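Local coordinates for glycoside hydrolase family protein (Novosphingobium sp. PP1Y, PDB 6Q2F) that probably hydrolyses terminal alpha-L-rhamnose from glycosides, as a large multidomain alpha-L-rhamnosidase that carries a bound sodium ion, at residues Gln44-Pro49 / Glu929-Glu934; Val715-Arg720 / Thr1069-Pro1074; Leu723-Gly728 / Ile904-Asn909; Ala919-Thr924 / Val964-Ala969. All coordinates share one frame; numbering follows the deposited sequence.

Interaction 1. Residues Gln44-Pro49 / Glu929-Glu934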
loop_
_atom_site.group_PDB
_atom_site.type_symbol
_atom_site.label_atom_id
_atom_site.label_comp_id
_atom_site.label_asym_id
_atom_site.label_seq_id
_atom_site.Cartn_x
_atom_site.Cartn_y
_atom_site.Cartn_z
ATOM N N GLN A 44 21.891 -25.484 6.645
ATOM C CA GLN A 44 20.978 -26.519 6.166
ATOM C C GLN A 44 19.634 -25.923 5.776
ATOM O O GLN A 44 19.078 -26.260 4.728
ATOM C CB GLN A 44 20.792 -27.599 7.233
ATOM C CG GLN A 44 22.063 -28.405 7.517
ATOM C CD GLN A 44 21.964 -29.250 8.784
ATOM O OE1 GLN A 44 21.422 -28.814 9.806
ATOM N NE2 GLN A 44 22.494 -30.471 8.716
ATOM N N ALA A 45 19.091 -25.033 6.614
ATOM C CA ALA A 45 17.838 -24.379 6.261
ATOM C C ALA A 45 17.990 -23.597 4.964
ATOM O O ALA A 45 17.079 -23.578 4.131
ATOM C CB ALA A 45 17.377 -23.466 7.400
ATOM N N PHE A 46 19.147 -22.945 4.774
ATOM C CA PHE A 46 19.367 -22.200 3.536
ATOM C C PHE A 46 19.399 -23.125 2.332
ATOM O O PHE A 46 18.909 -22.761 1.260
ATOM C CB PHE A 46 20.662 -21.403 3.643
ATOM C CG PHE A 46 20.850 -20.371 2.568
ATOM C CD1 PHE A 46 19.998 -19.288 2.469
ATOM C CD2 PHE A 46 21.913 -20.465 1.689
ATOM C CE1 PHE A 46 20.186 -18.313 1.490
ATOM C CE2 PHE A 46 22.117 -19.497 0.707
ATOM C CZ PHE A 46 21.246 -18.414 0.614
ATOM N N LYS A 47 19.945 -24.326 2.482
ATOM C CA LYS A 47 19.915 -25.259 1.365
ATOM C C LYS A 47 18.479 -25.679 1.028
ATOM O O LYS A 47 18.089 -25.676 -0.148
ATOM C CB LYS A 47 20.790 -26.474 1.668
ATOM C CG LYS A 47 21.173 -27.246 0.416
ATOM C CD LYS A 47 21.626 -26.293 -0.701
ATOM C CE LYS A 47 22.064 -27.048 -1.952
ATOM N NZ LYS A 47 20.965 -27.916 -2.482
ATOM N N ASP A 48 17.673 -26.017 2.052
ATOM C CA ASP A 48 16.287 -26.485 1.884
ATOM C C ASP A 48 15.361 -25.738 2.836
ATOM O O ASP A 48 15.089 -26.195 3.952
ATOM C CB ASP A 48 16.168 -27.990 2.115
ATOM C CG ASP A 48 16.979 -28.793 1.116
ATOM O OD1 ASP A 48 16.534 -28.933 -0.051
ATOM O OD2 ASP A 48 18.069 -29.277 1.502
ATOM N N PRO A 49 14.844 -24.588 2.410
ATOM C CA PRO A 49 14.139 -23.711 3.344
ATOM C C PRO A 49 12.926 -24.378 3.932
ATOM O O PRO A 49 12.272 -25.220 3.284
ATOM C CB PRO A 49 13.754 -22.513 2.461
ATOM C CG PRO A 49 14.840 -22.470 1.433
ATOM C CD PRO A 49 15.250 -23.900 1.175
ATOM N N GLU A 929 31.214 -14.523 4.749
ATOM C CA GLU A 929 31.028 -15.425 3.624
ATOM C C GLU A 929 29.881 -14.904 2.777
ATOM O O GLU A 929 28.932 -14.306 3.300
ATOM C CB GLU A 929 30.710 -16.852 4.077
ATOM C CG GLU A 929 31.890 -17.610 4.665
ATOM C CD GLU A 929 31.533 -19.051 5.010
ATOM O OE1 GLU A 929 30.359 -19.307 5.370
ATOM O OE2 GLU A 929 32.422 -19.926 4.900
ATOM N N LEU A 930 29.981 -15.115 1.464
ATOM C CA LEU A 930 28.843 -14.848 0.590
ATOM C C LEU A 930 27.911 -16.049 0.567
ATOM O O LEU A 930 28.357 -17.182 0.352
ATOM C CB LEU A 930 29.286 -14.537 -0.837
ATOM C CG LEU A 930 30.255 -13.389 -1.043
ATOM C CD1 LEU A 930 30.566 -13.230 -2.529
ATOM C CD2 LEU A 930 29.696 -12.121 -0.445
ATOM N N TRP A 931 26.616 -15.803 0.771
ATOM C CA TRP A 931 25.586 -16.823 0.619
ATOM C C TRP A 931 24.731 -16.490 -0.591
ATOM O O TRP A 931 24.242 -15.368 -0.717
ATOM C CB TRP A 931 24.704 -16.929 1.864
ATOM C CG TRP A 931 25.392 -17.464 3.069
ATOM C CD1 TRP A 931 26.709 -17.318 3.397
ATOM C CD2 TRP A 931 24.800 -18.240 4.125
ATOM N NE1 TRP A 931 26.975 -17.958 4.588
ATOM C CE2 TRP A 931 25.820 -18.526 5.056
ATOM C CE3 TRP A 931 23.509 -18.734 4.360
ATOM C CZ2 TRP A 931 25.595 -19.273 6.207
ATOM C CZ3 TRP A 931 23.280 -19.475 5.510
ATOM C CH2 TRP A 931 24.319 -19.738 6.422
ATOM N N HIS A 932 24.568 -17.460 -1.489
ATOM C CA HIS A 932 23.892 -17.221 -2.754
ATOM C C HIS A 932 22.513 -17.854 -2.725
ATOM O O HIS A 932 22.413 -19.084 -2.610
ATOM C CB HIS A 932 24.704 -17.792 -3.918
ATOM C CG HIS A 932 26.057 -17.186 -4.069
ATOM N ND1 HIS A 932 26.264 -15.971 -4.688
ATOM C CD2 HIS A 932 27.283 -17.651 -3.722
ATOM C CE1 HIS A 932 27.562 -15.711 -4.701
ATOM N NE2 HIS A 932 28.200 -16.712 -4.121
ATOM N N PRO A 933 21.428 -17.084 -2.822
ATOM C CA PRO A 933 20.093 -17.715 -2.798
ATOM C C PRO A 933 19.769 -18.510 -4.053
ATOM O O PRO A 933 18.853 -19.345 -4.003
ATOM C CB PRO A 933 19.136 -16.524 -2.612
ATOM C CG PRO A 933 19.918 -15.314 -3.058
ATOM C CD PRO A 933 21.361 -15.617 -2.680
ATOM N N GLU A 934 20.466 -18.271 -5.175
ATOM C CA GLU A 934 20.249 -19.089 -6.369
ATOM C C GLU A 934 20.506 -20.554 -6.075
ATOM O O GLU A 934 19.809 -21.430 -6.591
ATOM C CB GLU A 934 21.154 -18.650 -7.525
ATOM C CG GLU A 934 20.783 -17.343 -8.221
ATOM C CD GLU A 934 21.300 -16.118 -7.483
ATOM O OE1 GLU A 934 21.712 -16.268 -6.316
ATOM O OE2 GLU A 934 21.284 -15.015 -8.063
#

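Interaction 2. Residues Val715-Arg720 / Thr1069-Pro1074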
loop_
_atom_site.group_PDB
_atom_site.type_symbol
_atom_site.label_atom_id
_atom_site.label_comp_id
_atom_site.label_asym_id
_atom_site.label_seq_id
_atom_site.Cartn_x
_atom_site.Cartn_y
_atom_site.Cartn_z
ATOM N N VAL A 715 11.343 -20.191 -7.114
ATOM C CA VAL A 715 10.704 -20.152 -5.801
ATOM C C VAL A 715 11.733 -20.418 -4.704
ATOM O O VAL A 715 11.677 -19.816 -3.624
ATOM C CB VAL A 715 9.525 -21.142 -5.757
ATOM C CG1 VAL A 715 8.861 -21.147 -4.382
ATOM C CG2 VAL A 715 8.489 -20.787 -6.849
ATOM N N ASP A 716 12.706 -21.305 -4.971
ATOM C CA ASP A 716 13.766 -21.555 -3.995
ATOM C C ASP A 716 14.581 -20.292 -3.743
ATOM O O ASP A 716 15.024 -20.033 -2.622
ATOM C CB ASP A 716 14.694 -22.665 -4.490
ATOM C CG ASP A 716 14.140 -24.064 -4.262
ATOM O OD1 ASP A 716 13.279 -24.259 -3.389
ATOM O OD2 ASP A 716 14.626 -24.985 -4.942
ATOM N N TYR A 717 14.818 -19.509 -4.790
ATOM C CA TYR A 717 15.525 -18.246 -4.628
ATOM C C TYR A 717 14.760 -17.322 -3.699
ATOM O O TYR A 717 15.350 -16.690 -2.806
ATOM C CB TYR A 717 15.723 -17.610 -6.004
ATOM C CG TYR A 717 16.225 -16.190 -5.978
ATOM C CD1 TYR A 717 15.339 -15.110 -5.879
ATOM C CD2 TYR A 717 17.583 -15.925 -6.054
ATOM C CE1 TYR A 717 15.812 -13.807 -5.878
ATOM C CE2 TYR A 717 18.058 -14.637 -6.055
ATOM C CZ TYR A 717 17.175 -13.588 -5.959
ATOM O OH TYR A 717 17.675 -12.321 -5.978
ATOM N N ILE A 718 13.441 -17.254 -3.878
ATOM C CA ILE A 718 12.612 -16.433 -3.002
ATOM C C ILE A 718 12.580 -17.010 -1.595
ATOM O O ILE A 718 12.679 -16.270 -0.605
ATOM C CB ILE A 718 11.202 -16.312 -3.590
ATOM C CG1 ILE A 718 11.260 -15.589 -4.950
ATOM C CG2 ILE A 718 10.259 -15.614 -2.583
ATOM C CD1 ILE A 718 9.947 -15.701 -5.780
ATOM N N ALA A 719 12.457 -18.336 -1.478
ATOM C CA ALA A 719 12.410 -18.960 -0.158
ATOM C C ALA A 719 13.736 -18.814 0.581
ATOM O O ALA A 719 13.751 -18.627 1.801
ATOM C CB ALA A 719 12.046 -20.438 -0.288
ATOM N N ARG A 720 14.864 -18.926 -0.129
ATOM C CA ARG A 720 16.153 -18.796 0.544
ATOM C C ARG A 720 16.390 -17.367 0.991
ATOM O O ARG A 720 16.926 -17.123 2.076
ATOM C CB ARG A 720 17.300 -19.247 -0.363
ATOM C CG ARG A 720 17.282 -20.713 -0.632
ATOM C CD ARG A 720 18.554 -21.178 -1.315
ATOM N NE ARG A 720 18.536 -22.619 -1.487
ATOM C CZ ARG A 720 18.456 -23.207 -2.669
ATOM N NH1 ARG A 720 18.404 -22.467 -3.766
ATOM N NH2 ARG A 720 18.431 -24.526 -2.757
ATOM N N THR A 1069 19.533 -25.087 -12.448
ATOM C CA THR A 1069 18.936 -24.383 -13.572
ATOM C C THR A 1069 19.270 -22.902 -13.492
ATOM O O THR A 1069 19.197 -22.291 -12.423
ATOM C CB THR A 1069 17.413 -24.650 -13.680
ATOM O OG1 THR A 1069 16.650 -23.452 -13.569
ATOM C CG2 THR A 1069 16.981 -25.721 -12.714
ATOM N N ALA A 1070 19.701 -22.363 -14.629
ATOM C CA ALA A 1070 20.112 -20.976 -14.752
ATOM C C ALA A 1070 18.920 -20.189 -15.280
ATOM O O ALA A 1070 18.393 -20.498 -16.360
ATOM C CB ALA A 1070 21.314 -20.865 -15.694
ATOM N N TRP A 1071 18.467 -19.196 -14.505
ATOM C CA TRP A 1071 17.286 -18.437 -14.885
ATOM C C TRP A 1071 17.521 -16.936 -14.972
ATOM O O TRP A 1071 16.566 -16.195 -15.217
ATOM C CB TRP A 1071 16.122 -18.722 -13.919
ATOM C CG TRP A 1071 16.462 -18.585 -12.447
ATOM C CD1 TRP A 1071 16.918 -19.566 -11.620
ATOM C CD2 TRP A 1071 16.367 -17.401 -11.650
ATOM N NE1 TRP A 1071 17.123 -19.067 -10.359
ATOM C CE2 TRP A 1071 16.777 -17.742 -10.348
ATOM C CE3 TRP A 1071 15.963 -16.087 -11.908
ATOM C CZ2 TRP A 1071 16.804 -16.810 -9.298
ATOM C CZ3 TRP A 1071 15.991 -15.164 -10.859
ATOM C CH2 TRP A 1071 16.415 -15.535 -9.576
ATOM N N HIS A 1072 18.761 -16.467 -14.817
ATOM C CA HIS A 1072 19.069 -15.064 -15.053
ATOM C C HIS A 1072 20.550 -14.955 -15.385
ATOM O O HIS A 1072 21.329 -15.871 -15.118
ATOM C CB HIS A 1072 18.688 -14.183 -13.842
ATOM C CG HIS A 1072 19.575 -14.368 -12.649
ATOM N ND1 HIS A 1072 20.864 -13.874 -12.593
ATOM C CD2 HIS A 1072 19.358 -14.988 -11.463
ATOM C CE1 HIS A 1072 21.403 -14.182 -11.426
ATOM N NE2 HIS A 1072 20.512 -14.858 -10.720
ATOM N N ALA A 1073 20.932 -13.824 -15.967
ATOM C CA ALA A 1073 22.295 -13.642 -16.428
ATOM C C ALA A 1073 23.195 -13.231 -15.259
ATOM O O ALA A 1073 22.765 -12.482 -14.391
ATOM C CB ALA A 1073 22.351 -12.602 -17.548
ATOM N N PRO A 1074 24.439 -13.750 -15.225
ATOM C CA PRO A 1074 24.968 -14.702 -16.211
ATOM C C PRO A 1074 24.479 -16.133 -15.999
ATOM O O PRO A 1074 24.494 -16.660 -14.882
ATOM C CB PRO A 1074 26.490 -14.604 -16.033
ATOM C CG PRO A 1074 26.695 -14.113 -14.648
ATOM C CD PRO A 1074 25.447 -13.358 -14.222
#

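Interaction 3. Residues Leu723-Gly728 / Ile904-Asn909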
loop_
_atom_site.group_PDB
_atom_site.type_symbol
_atom_site.label_atom_id
_atom_site.label_comp_id
_atom_site.label_asym_id
_atom_site.label_seq_id
_atom_site.Cartn_x
_atom_site.Cartn_y
_atom_site.Cartn_z
ATOM N N LEU A 723 14.216 -16.692 4.013
ATOM C CA LEU A 723 14.726 -17.335 5.224
ATOM C C LEU A 723 15.723 -16.435 5.942
ATOM O O LEU A 723 15.564 -16.135 7.138
ATOM C CB LEU A 723 15.373 -18.684 4.879
ATOM C CG LEU A 723 16.203 -19.282 6.015
ATOM C CD1 LEU A 723 15.306 -19.746 7.190
ATOM C CD2 LEU A 723 17.134 -20.403 5.534
ATOM N N LEU A 724 16.764 -15.995 5.224
ATOM C CA LEU A 724 17.764 -15.133 5.856
ATOM C C LEU A 724 17.140 -13.817 6.300
ATOM O O LEU A 724 17.470 -13.294 7.375
ATOM C CB LEU A 724 18.917 -14.890 4.897
ATOM C CG LEU A 724 19.669 -16.149 4.410
ATOM C CD1 LEU A 724 20.971 -15.803 3.654
ATOM C CD2 LEU A 724 20.033 -16.999 5.605
ATOM N N LEU A 725 16.204 -13.282 5.501
ATOM C CA LEU A 725 15.568 -12.011 5.815
ATOM C C LEU A 725 14.501 -12.134 6.901
ATOM O O LEU A 725 13.947 -11.119 7.335
ATOM C CB LEU A 725 15.008 -11.397 4.535
ATOM C CG LEU A 725 16.202 -10.932 3.655
ATOM C CD1 LEU A 725 15.746 -10.572 2.240
ATOM C CD2 LEU A 725 16.851 -9.708 4.286
ATOM N N GLN A 726 14.229 -13.338 7.388
ATOM C CA GLN A 726 13.438 -13.498 8.606
ATOM C C GLN A 726 14.291 -13.800 9.828
ATOM O O GLN A 726 13.767 -13.820 10.944
ATOM C CB GLN A 726 12.409 -14.629 8.427
ATOM C CG GLN A 726 11.375 -14.367 7.349
ATOM C CD GLN A 726 10.502 -15.582 7.059
ATOM O OE1 GLN A 726 10.459 -16.536 7.837
ATOM N NE2 GLN A 726 9.798 -15.547 5.930
ATOM N N THR A 727 15.573 -14.060 9.638
ATOM C CA THR A 727 16.429 -14.572 10.698
ATOM C C THR A 727 16.790 -13.465 11.679
ATOM O O THR A 727 17.016 -12.324 11.281
ATOM C CB THR A 727 17.703 -15.190 10.097
ATOM O OG1 THR A 727 17.325 -16.287 9.263
ATOM C CG2 THR A 727 18.647 -15.685 11.183
ATOM N N GLY A 728 16.831 -13.807 12.967
ATOM C CA GLY A 728 17.124 -12.806 14.000
ATOM C C GLY A 728 16.186 -11.610 13.920
ATOM O O GLY A 728 14.982 -11.739 13.676
ATOM N N ILE A 904 23.905 -10.669 9.295
ATOM C CA ILE A 904 23.612 -10.958 7.901
ATOM C C ILE A 904 23.327 -9.630 7.223
ATOM O O ILE A 904 22.410 -8.916 7.634
ATOM C CB ILE A 904 22.414 -11.897 7.742
ATOM C CG1 ILE A 904 22.674 -13.228 8.441
ATOM C CG2 ILE A 904 22.108 -12.096 6.256
ATOM C CD1 ILE A 904 21.391 -14.021 8.604
ATOM N N TYR A 905 24.132 -9.280 6.214
ATOM C CA TYR A 905 23.853 -8.124 5.374
ATOM C C TYR A 905 23.316 -8.593 4.039
ATOM O O TYR A 905 23.837 -9.539 3.449
ATOM C CB TYR A 905 25.098 -7.259 5.158
ATOM C CG TYR A 905 25.518 -6.485 6.372
ATOM C CD1 TYR A 905 26.293 -7.090 7.355
ATOM C CD2 TYR A 905 25.162 -5.153 6.539
ATOM C CE1 TYR A 905 26.704 -6.400 8.481
ATOM C CE2 TYR A 905 25.570 -4.450 7.679
ATOM C CZ TYR A 905 26.347 -5.086 8.637
ATOM O OH TYR A 905 26.776 -4.426 9.763
ATOM N N TYR A 906 22.247 -7.950 3.591
ATOM C CA TYR A 906 21.666 -8.191 2.281
ATOM C C TYR A 906 21.949 -6.973 1.430
ATOM O O TYR A 906 21.604 -5.863 1.830
ATOM C CB TYR A 906 20.157 -8.423 2.393
ATOM C CG TYR A 906 19.450 -8.708 1.084
ATOM C CD1 TYR A 906 19.783 -9.813 0.308
ATOM C CD2 TYR A 906 18.438 -7.882 0.632
ATOM C CE1 TYR A 906 19.112 -10.091 -0.886
ATOM C CE2 TYR A 906 17.770 -8.148 -0.553
ATOM C CZ TYR A 906 18.097 -9.249 -1.297
ATOM O OH TYR A 906 17.397 -9.491 -2.471
ATOM N N LEU A 907 22.558 -7.185 0.261
ATOM C CA LEU A 907 22.940 -6.119 -0.658
ATOM C C LEU A 907 22.289 -6.346 -2.020
ATOM O O LEU A 907 22.234 -7.483 -2.511
ATOM C CB LEU A 907 24.460 -6.065 -0.847
ATOM C CG LEU A 907 25.404 -6.057 0.362
ATOM C CD1 LEU A 907 26.844 -5.798 -0.092
ATOM C CD2 LEU A 907 24.984 -4.997 1.351
ATOM N N VAL A 908 21.837 -5.264 -2.659
ATOM C CA VAL A 908 21.299 -5.347 -4.016
ATOM C C VAL A 908 21.933 -4.260 -4.864
ATOM O O VAL A 908 21.773 -3.070 -4.566
ATOM C CB VAL A 908 19.775 -5.207 -4.056
ATOM C CG1 VAL A 908 19.293 -5.403 -5.520
ATOM C CG2 VAL A 908 19.142 -6.207 -3.114
ATOM N N ASN A 909 22.626 -4.663 -5.929
ATOM C CA ASN A 909 23.146 -3.715 -6.909
ATOM C C ASN A 909 22.003 -3.329 -7.834
ATOM O O ASN A 909 21.687 -4.033 -8.794
ATOM C CB ASN A 909 24.316 -4.311 -7.687
ATOM C CG ASN A 909 24.667 -3.499 -8.911
ATOM O OD1 ASN A 909 24.520 -2.283 -8.920
ATOM N ND2 ASN A 909 25.144 -4.174 -9.963
#

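Interaction 4. Residues Ala919-Thr924 / Val964-Ala969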
loop_
_atom_site.group_PDB
_atom_site.type_symbol
_atom_site.label_atom_id
_atom_site.label_comp_id
_atom_site.label_asym_id
_atom_site.label_seq_id
_atom_site.Cartn_x
_atom_site.Cartn_y
_atom_site.Cartn_z
ATOM N N ALA A 919 33.376 -3.019 0.164
ATOM C CA ALA A 919 32.199 -2.904 1.016
ATOM C C ALA A 919 32.636 -2.847 2.473
ATOM O O ALA A 919 33.447 -3.675 2.909
ATOM C CB ALA A 919 31.244 -4.077 0.793
ATOM N N HIS A 920 32.106 -1.864 3.214
ATOM C CA HIS A 920 32.456 -1.604 4.613
ATOM C C HIS A 920 31.273 -1.956 5.495
ATOM O O HIS A 920 30.200 -1.367 5.349
ATOM C CB HIS A 920 32.831 -0.135 4.844
ATOM C CG HIS A 920 34.070 0.299 4.123
ATOM N ND1 HIS A 920 35.172 0.813 4.776
ATOM C CD2 HIS A 920 34.383 0.289 2.804
ATOM C CE1 HIS A 920 36.113 1.091 3.890
ATOM N NE2 HIS A 920 35.654 0.800 2.687
ATOM N N PHE A 921 31.471 -2.896 6.414
ATOM C CA PHE A 921 30.424 -3.327 7.328
ATOM C C PHE A 921 30.854 -2.996 8.749
ATOM O O PHE A 921 32.025 -3.195 9.117
ATOM C CB PHE A 921 30.141 -4.823 7.193
ATOM C CG PHE A 921 29.843 -5.258 5.790
ATOM C CD1 PHE A 921 30.871 -5.530 4.908
ATOM C CD2 PHE A 921 28.535 -5.396 5.350
ATOM C CE1 PHE A 921 30.602 -5.932 3.619
ATOM C CE2 PHE A 921 28.257 -5.795 4.062
ATOM C CZ PHE A 921 29.295 -6.058 3.190
ATOM N N ARG A 922 29.910 -2.474 9.539
ATOM C CA ARG A 922 30.172 -2.160 10.943
ATOM C C ARG A 922 30.078 -3.452 11.755
ATOM O O ARG A 922 29.128 -3.709 12.494
ATOM C CB ARG A 922 29.197 -1.106 11.450
ATOM C CG ARG A 922 29.495 -0.596 12.872
ATOM C CD ARG A 922 28.410 0.395 13.321
ATOM N NE ARG A 922 27.087 -0.225 13.373
ATOM C CZ ARG A 922 25.938 0.422 13.185
ATOM N NH1 ARG A 922 25.933 1.715 12.891
ATOM N NH2 ARG A 922 24.791 -0.233 13.273
ATOM N N VAL A 923 31.087 -4.304 11.579
ATOM C CA VAL A 923 31.146 -5.575 12.287
ATOM C C VAL A 923 32.603 -5.995 12.353
ATOM O O VAL A 923 33.430 -5.586 11.538
ATOM C CB VAL A 923 30.287 -6.682 11.625
ATOM C CG1 VAL A 923 30.786 -6.963 10.213
ATOM C CG2 VAL A 923 30.306 -7.982 12.442
ATOM N N THR A 924 32.894 -6.853 13.321
ATOM C CA THR A 924 34.239 -7.198 13.708
ATOM C C THR A 924 34.209 -8.621 14.257
ATOM O O THR A 924 33.154 -9.125 14.629
ATOM C CB THR A 924 34.691 -6.142 14.727
ATOM O OG1 THR A 924 33.800 -6.152 15.843
ATOM C CG2 THR A 924 34.832 -4.791 14.104
ATOM N N VAL A 964 25.968 -11.151 2.586
ATOM C CA VAL A 964 27.293 -11.162 3.198
ATOM C C VAL A 964 27.059 -11.524 4.657
ATOM O O VAL A 964 26.452 -10.764 5.418
ATOM C CB VAL A 964 28.029 -9.828 3.023
ATOM C CG1 VAL A 964 29.507 -9.952 3.468
ATOM C CG2 VAL A 964 27.989 -9.401 1.561
ATOM N N VAL A 965 27.488 -12.718 5.034
ATOM C CA VAL A 965 27.120 -13.339 6.298
ATOM C C VAL A 965 28.331 -13.323 7.221
ATOM O O VAL A 965 29.420 -13.766 6.833
ATOM C CB VAL A 965 26.615 -14.772 6.055
ATOM C CG1 VAL A 965 26.350 -15.468 7.368
ATOM C CG2 VAL A 965 25.359 -14.713 5.203
ATOM N N PHE A 966 28.134 -12.824 8.443
ATOM C CA PHE A 966 29.191 -12.702 9.455
ATOM C C PHE A 966 28.808 -13.545 10.663
ATOM O O PHE A 966 28.314 -13.019 11.662
ATOM C CB PHE A 966 29.380 -11.286 9.862
ATOM C CG PHE A 966 29.850 -10.386 8.770
ATOM C CD1 PHE A 966 28.952 -9.818 7.879
ATOM C CD2 PHE A 966 31.194 -10.080 8.655
ATOM C CE1 PHE A 966 29.397 -8.966 6.892
ATOM C CE2 PHE A 966 31.636 -9.233 7.671
ATOM C CZ PHE A 966 30.745 -8.680 6.790
ATOM N N ARG A 967 29.065 -14.844 10.591
ATOM C CA ARG A 967 28.675 -15.708 11.694
ATOM C C ARG A 967 29.828 -16.561 12.194
ATOM O O ARG A 967 29.919 -16.832 13.396
ATOM C CB ARG A 967 27.511 -16.615 11.292
ATOM C CG ARG A 967 26.209 -15.862 11.096
ATOM C CD ARG A 967 25.199 -16.729 10.346
ATOM N NE ARG A 967 24.187 -17.277 11.227
ATOM C CZ ARG A 967 24.171 -18.536 11.626
ATOM N NH1 ARG A 967 25.113 -19.373 11.213
ATOM N NH2 ARG A 967 23.212 -18.954 12.428
ATOM N N LYS A 968 30.691 -17.014 11.281
ATOM C CA LYS A 968 31.874 -17.757 11.684
ATOM C C LYS A 968 32.850 -16.839 12.412
ATOM O O LYS A 968 33.171 -15.752 11.930
ATOM C CB LYS A 968 32.535 -18.386 10.458
ATOM C CG LYS A 968 31.676 -19.407 9.714
ATOM C CD LYS A 968 32.485 -20.073 8.582
ATOM C CE LYS A 968 31.721 -21.243 7.956
ATOM N NZ LYS A 968 32.490 -21.893 6.855
ATOM N N ALA A 969 33.321 -17.275 13.577
ATOM C CA ALA A 969 34.352 -16.524 14.292
ATOM C C ALA A 969 35.606 -16.391 13.436
ATOM O O ALA A 969 36.068 -17.355 12.833
ATOM C CB ALA A 969 34.702 -17.197 15.624
#

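Interaction 1. Residues Gln44-Pro49 / Glu929-Glu934
Phe46, on the last turn of the helix 42-47, drives its ring against Trp931 and the chain that follows it, and it accounts for more of the buried surface than any other residue here. Its CG lies anti to the backbone N (chi1 -167°), which swings the ring off the helix and over to the strand 926-932. There Trp931 CE3 sits over one face of the phenyl ring, displaced toward its rim and 3.6 Å from Phe46 CD2. The two ring planes are inclined at 52°, and the rings meet obliquely. The far end of the phenyl ring reaches past the indole to the backbone, with Phe46 CE2 3.4 Å from His932 O and Phe46 CZ 3.7 Å from Pro933 CA. A flat hydrocarbon suits this place because it can lie against an indole and a proline together without bringing a polar group into the interior. With the ring cut back to an alanine, Trp931 CE3 and CZ3 and the Pro933 backbone would probably lose their apolar neighbour and a gap would open between helix and strand. Leu724 of the helix 712-726 also packs on Phe46, while Phe963 and Val965 of the neighbouring strand 961-967 also touch Trp931. The arrangement is that of a short N-terminal helix laid on one face of an antiparallel beta-sheet, with aromatic side chains filling the helix-sheet interface.

Interaction 2. Residues Val715-Arg720 / Thr1069-Pro1074
Tyr717 and Trp1071 meet as a T-shaped (edge-to-face) pair, the benzo edge of the indole pointing into the face of the phenol ring. The planes stand at 80° and the centroids of the six-membered rings are 4.9 Å apart. Trp1071 CH2 lies over the centre of the tyrosine ring, and Trp1071 CZ2 makes the closest approach, 3.4 Å from Tyr717 CG. Tyr717 has its CG trans to the backbone N (chi1 170°), which turns one ring face to the indole. Trp1071 instead takes the less common position with CG between its own N and carbonyl carbon (chi1 51°), which leads the long benzo edge across to the helix. The next residue backs it: His1072 CD2 lies over a face of the indole, and His1072 ND1 donates to Ala1073 O at 3.0 Å. Tyrosine suits its place because its face receives the indole while its hydroxyl bonds Asp665 and Lys661. A leucine there would probably deprive the indole edge of its aromatic face and leave Asp665 and Lys661 without their shared hydroxyl. Trp714 adds a second edge-to-face partner for Trp1071, making an aromatic cluster where the helix 712-726 meets the C-terminal beta domain, related by sequence to galactose-binding domains.

Interaction 3. Residues Leu723-Gly728 / Ile904-Asn909
Leu725 and Tyr906 make the CH-pi part of this contact: Leu725 CD1 stands over the centre of the phenol ring, 4.2 Å from its centroid and 11° off the ring normal. The other branch, Leu725 CD2, touches Tyr906 CB at 4.0 Å, so the forked leucine covers the ring and its stem at once. With CG trans to the backbone N (chi1 -179°), Tyr906 turns its ring toward the helix, and its surroundings include Phe668 and Asp665 of the helix 657-670. Aliphatic contacts gather round the tip of Ile904. Its CD1 lies 4.1 Å from Thr727 CG2 and a looser 4.4 Å from Leu724 CD2; the ethyl arm of isoleucine carries CD1 out from the strand to touch both. Between the segments there is no polar bond; one pair closes within 723-728. Thr727 OG1 donates to Leu723 O at 2.8 Å, and Gln726 N reaches the same oxygen from the opposite face of its carbonyl plane. Threonine suits this spot: its hydroxyl turns back to the helix and its methyl faces Ile904. The touch between the segments is therefore apolar, resting on shape and exclusion of water, while Arg897 supplies a directed bond from the sheet to Thr727 O.

Interaction 4. Residues Ala919-Thr924 / Val964-Ala969
Val964 opens the contact with both methyl groups, its CG1 and CG2 each 3.9 Å from Phe921 CZ, so that both approach the CZ end of the ring from the side on which Phe966 also lies. A beta-branched residue fits a strand and brings two methyls to the ring at once. Two residues on, the same side of the strand presents Phe966, whose CZ sits over one face of the Phe921 ring, 3.7 Å from CD1 of Phe921, with the planes at 56°. Strands 915-921 and 961-967 belong to one antiparallel sheet but are not paired with each other, and these side chains fill the interior between them, with Tyr905 edge-to-face to Phe921. The ring of Phe966 is used again by Val923, whose CG1 lies over its face 3.6 Å from the centroid, in CH-pi contact. That methyl is placed between the valine's own N and carbonyl carbon (chi1 61°), just after an inverse gamma turn centred on Arg922. Past Phe966 the chain turns a corner at Lys968, where NZ forms a salt bridge to Glu929.

All four contacts are buried and mainly apolar, and aromatic rings take part in each. Interactions 1, 3 and 4 reach the same antiparallel sheet: interactions 1 and 3 lay helices on it, whereas interaction 4 packs two of its strands through side chains alone. Interactions 2 and 3 share the helix 712-726, which faces the C-terminal beta domain at one part and the sheet at the next. Polar links tie neighbouring contacts: Arg720 holds Phe46 O, and Glu934 bonds His1072, joining interactions 1 and 2, while Glu929 pairs with Lys968 between 1 and 4. Interaction 2 buries the least surface, resting on a single ring pair; interaction 3, the largest, is mostly aliphatic.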